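PDB 4GVB: KP6 killer toxin subunit alpha from Ustilago maydis virus P6, which acts as one subunit of a heterodimeric viral toxin lethal to sensitive fungal cells, recognising cellular receptors before the interaction with the beta subunit that leads to cell death. Local coordinates for residues G49-S54 with N59-H64. Numbering follows the deposited sequence.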
loop_
_atom_site.group_PDB
_atom_site.type_symbol
_atom_site.label_atom_id
_atom_site.label_comp_id
_atom_site.label_asym_id
_atom_site.label_seq_id
_atom_site.Cartn_x
_atom_site.Cartn_y
_atom_site.Cartn_z
ATOM N N GLY A 49 3.437 -3.337 13.329
ATOM C CA GLY A 49 3.003 -2.723 12.089
ATOM C C GLY A 49 1.735 -1.895 12.231
ATOM O O GLY A 49 0.876 -1.953 11.356
ATOM N N HIS A 50 1.622 -1.134 13.326
ATOM C CA HIS A 50 0.452 -0.286 13.597
ATOM C C HIS A 50 0.833 1.195 13.628
ATOM O O HIS A 50 2.010 1.533 13.811
ATOM C CB HIS A 50 -0.208 -0.663 14.929
ATOM C CG HIS A 50 -0.758 -2.050 14.960
ATOM N ND1 HIS A 50 -1.017 -2.723 16.136
ATOM C CD2 HIS A 50 -1.101 -2.898 13.961
ATOM C CE1 HIS A 50 -1.502 -3.919 15.859
ATOM N NE2 HIS A 50 -1.563 -4.052 14.545
ATOM N N CYS A 51 -0.159 2.065 13.438
ATOM C CA CYS A 51 0.066 3.511 13.459
ATOM C C CYS A 51 -0.619 4.151 14.654
ATOM O O CYS A 51 -1.836 4.064 14.802
ATOM C CB CYS A 51 -0.434 4.195 12.179
ATOM S SG CYS A 51 0.140 5.925 11.975
ATOM N N LEU A 52 0.177 4.824 15.478
ATOM C CA LEU A 52 -0.313 5.416 16.711
ATOM C C LEU A 52 -0.311 6.939 16.624
ATOM O O LEU A 52 0.515 7.529 15.935
ATOM C CB LEU A 52 0.515 4.914 17.903
ATOM C CG LEU A 52 0.241 3.456 18.282
ATOM C CD1 LEU A 52 0.876 2.512 17.295
ATOM C CD2 LEU A 52 0.739 3.130 19.695
ATOM N N PHE A 53 -1.275 7.562 17.294
ATOM C CA PHE A 53 -1.314 9.003 17.419
ATOM C C PHE A 53 -2.164 9.475 18.609
ATOM O O PHE A 53 -3.059 8.762 19.102
ATOM C CB PHE A 53 -1.752 9.711 16.111
ATOM C CG PHE A 53 -2.740 8.931 15.284
ATOM C CD1 PHE A 53 -4.087 8.878 15.637
ATOM C CD2 PHE A 53 -2.321 8.251 14.143
ATOM C CE1 PHE A 53 -4.994 8.143 14.870
ATOM C CE2 PHE A 53 -3.226 7.517 13.362
ATOM C CZ PHE A 53 -4.557 7.458 13.733
ATOM N N SER A 54 -1.872 10.687 19.057
ATOM C CA SER A 54 -2.604 11.282 20.169
ATOM C C SER A 54 -3.761 12.101 19.614
ATOM O O SER A 54 -4.915 11.891 19.973
ATOM C CB SER A 54 -1.667 12.158 21.025
ATOM O OG SER A 54 -2.393 12.828 22.043
ATOM N N ASN A 59 -9.586 9.820 10.715
ATOM C CA ASN A 59 -10.218 10.106 9.432
ATOM C C ASN A 59 -9.194 10.188 8.315
ATOM O O ASN A 59 -9.376 9.602 7.242
ATOM C CB ASN A 59 -11.004 11.410 9.493
ATOM C CG ASN A 59 -12.025 11.520 8.379
ATOM O OD1 ASN A 59 -12.722 10.547 8.055
ATOM N ND2 ASN A 59 -12.123 12.703 7.786
ATOM N N GLN A 60 -8.132 10.950 8.561
ATOM C CA GLN A 60 -7.031 11.067 7.619
ATOM C C GLN A 60 -6.444 9.692 7.315
ATOM O O GLN A 60 -6.296 9.318 6.154
ATOM C CB GLN A 60 -5.932 11.994 8.160
ATOM C CG GLN A 60 -6.333 13.465 8.287
ATOM C CD GLN A 60 -7.073 13.797 9.597
ATOM O OE1 GLN A 60 -7.571 12.915 10.297
ATOM N NE2 GLN A 60 -7.137 15.085 9.921
ATOM N N PHE A 61 -6.101 8.935 8.355
ATOM C CA PHE A 61 -5.502 7.630 8.139
ATOM C C PHE A 61 -6.443 6.738 7.334
ATOM O O PHE A 61 -6.014 5.972 6.451
ATOM C CB PHE A 61 -5.125 6.976 9.473
ATOM C CG PHE A 61 -4.364 5.704 9.309
ATOM C CD1 PHE A 61 -3.051 5.726 8.888
ATOM C CD2 PHE A 61 -4.969 4.479 9.564
ATOM C CE1 PHE A 61 -2.341 4.560 8.717
ATOM C CE2 PHE A 61 -4.260 3.300 9.377
ATOM C CZ PHE A 61 -2.952 3.343 8.965
ATOM N N TYR A 62 -7.733 6.854 7.622
ATOM C CA TYR A 62 -8.734 6.078 6.901
ATOM C C TYR A 62 -8.690 6.352 5.409
ATOM O O TYR A 62 -8.892 5.445 4.596
ATOM C CB TYR A 62 -10.147 6.377 7.404
ATOM C CG TYR A 62 -11.197 5.668 6.553
ATOM C CD1 TYR A 62 -11.456 4.313 6.722
ATOM C CD2 TYR A 62 -11.902 6.350 5.572
ATOM C CE1 TYR A 62 -12.413 3.661 5.941
ATOM C CE2 TYR A 62 -12.848 5.705 4.786
ATOM C CZ TYR A 62 -13.094 4.367 4.979
ATOM O OH TYR A 62 -14.033 3.738 4.202
ATOM N N SER A 63 -8.465 7.609 5.046
ATOM C CA SER A 63 -8.470 7.980 3.638
ATOM C C SER A 63 -7.321 7.289 2.933
ATOM O O SER A 63 -7.426 6.943 1.758
ATOM C CB SER A 63 -8.380 9.492 3.449
ATOM O OG SER A 63 -7.031 9.928 3.524
ATOM N N HIS A 64 -6.225 7.070 3.654
ATOM C CA HIS A 64 -5.098 6.351 3.080
ATOM C C HIS A 64 -5.433 4.868 2.892
ATOM O O HIS A 64 -5.298 4.337 1.782
ATOM C CB HIS A 64 -3.812 6.538 3.907
ATOM C CG HIS A 64 -2.674 5.695 3.427
ATOM N ND1 HIS A 64 -2.309 4.509 4.039
ATOM C CD2 HIS A 64 -1.829 5.850 2.382
ATOM C CE1 HIS A 64 -1.296 3.970 3.383
ATOM N NE2 HIS A 64 -0.983 4.768 2.374
#
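Behind Phe61, which packs on Cys51 and Phe53, one sound hydrogen bond and two weak ones meet at the helix carbonyl Gln60 O. The sound one comes from the hydroxyl Ser63 OG, at 2.8 Å from Gln60 O. This bond arrives in the carbonyl plane on a lone pair, at 142° to the C=O. The backbone amides of Ser63 and His64 add the two weak bonds to the same oxygen. The hydroxyl of Ser63 is thus tied back onto its own helix, two residues past Phe61.

No hydrogen bond joins residues 49-54 to residues 59-64. The two meet through apolar side chains and sulfur. Phe61 extends from the helix with CG anti to the backbone N (chi1 -173°), which carries its ring to the strand. There Cys51 CB approaches Phe61 CE1 obliquely, at 4.0 Å. Cys51 SG lies 4.9 Å from the centroid of the Phe61 ring, 38° off the normal, an oblique sulfur-aromatic contact. That sulfur is fixed by its disulfide to Cys35, so the ring packs against a covalent crosslink. Phe53, two residues along the strand, meets the root of the same side chain: its CZ is 4.3 Å from Phe61 CB. The two phenyl planes are steeply inclined to each other and do not stack.

All three touching residues are buried near the centre of the chain. Phe53 and Phe61 both touch Cys16 of strand 14-19, and Phe61 also reaches Thr31 of helix 28-33 and Met72 of strand 71-76. A G1 beta bulge at Gly49 and His50 leads into strand 50-53, an inner strand of the sheet. Helix 58-67 packs on one face of this four-stranded antiparallel sheet, the helix-on-sheet layering of an alpha/beta sandwich stabilised by disulfides.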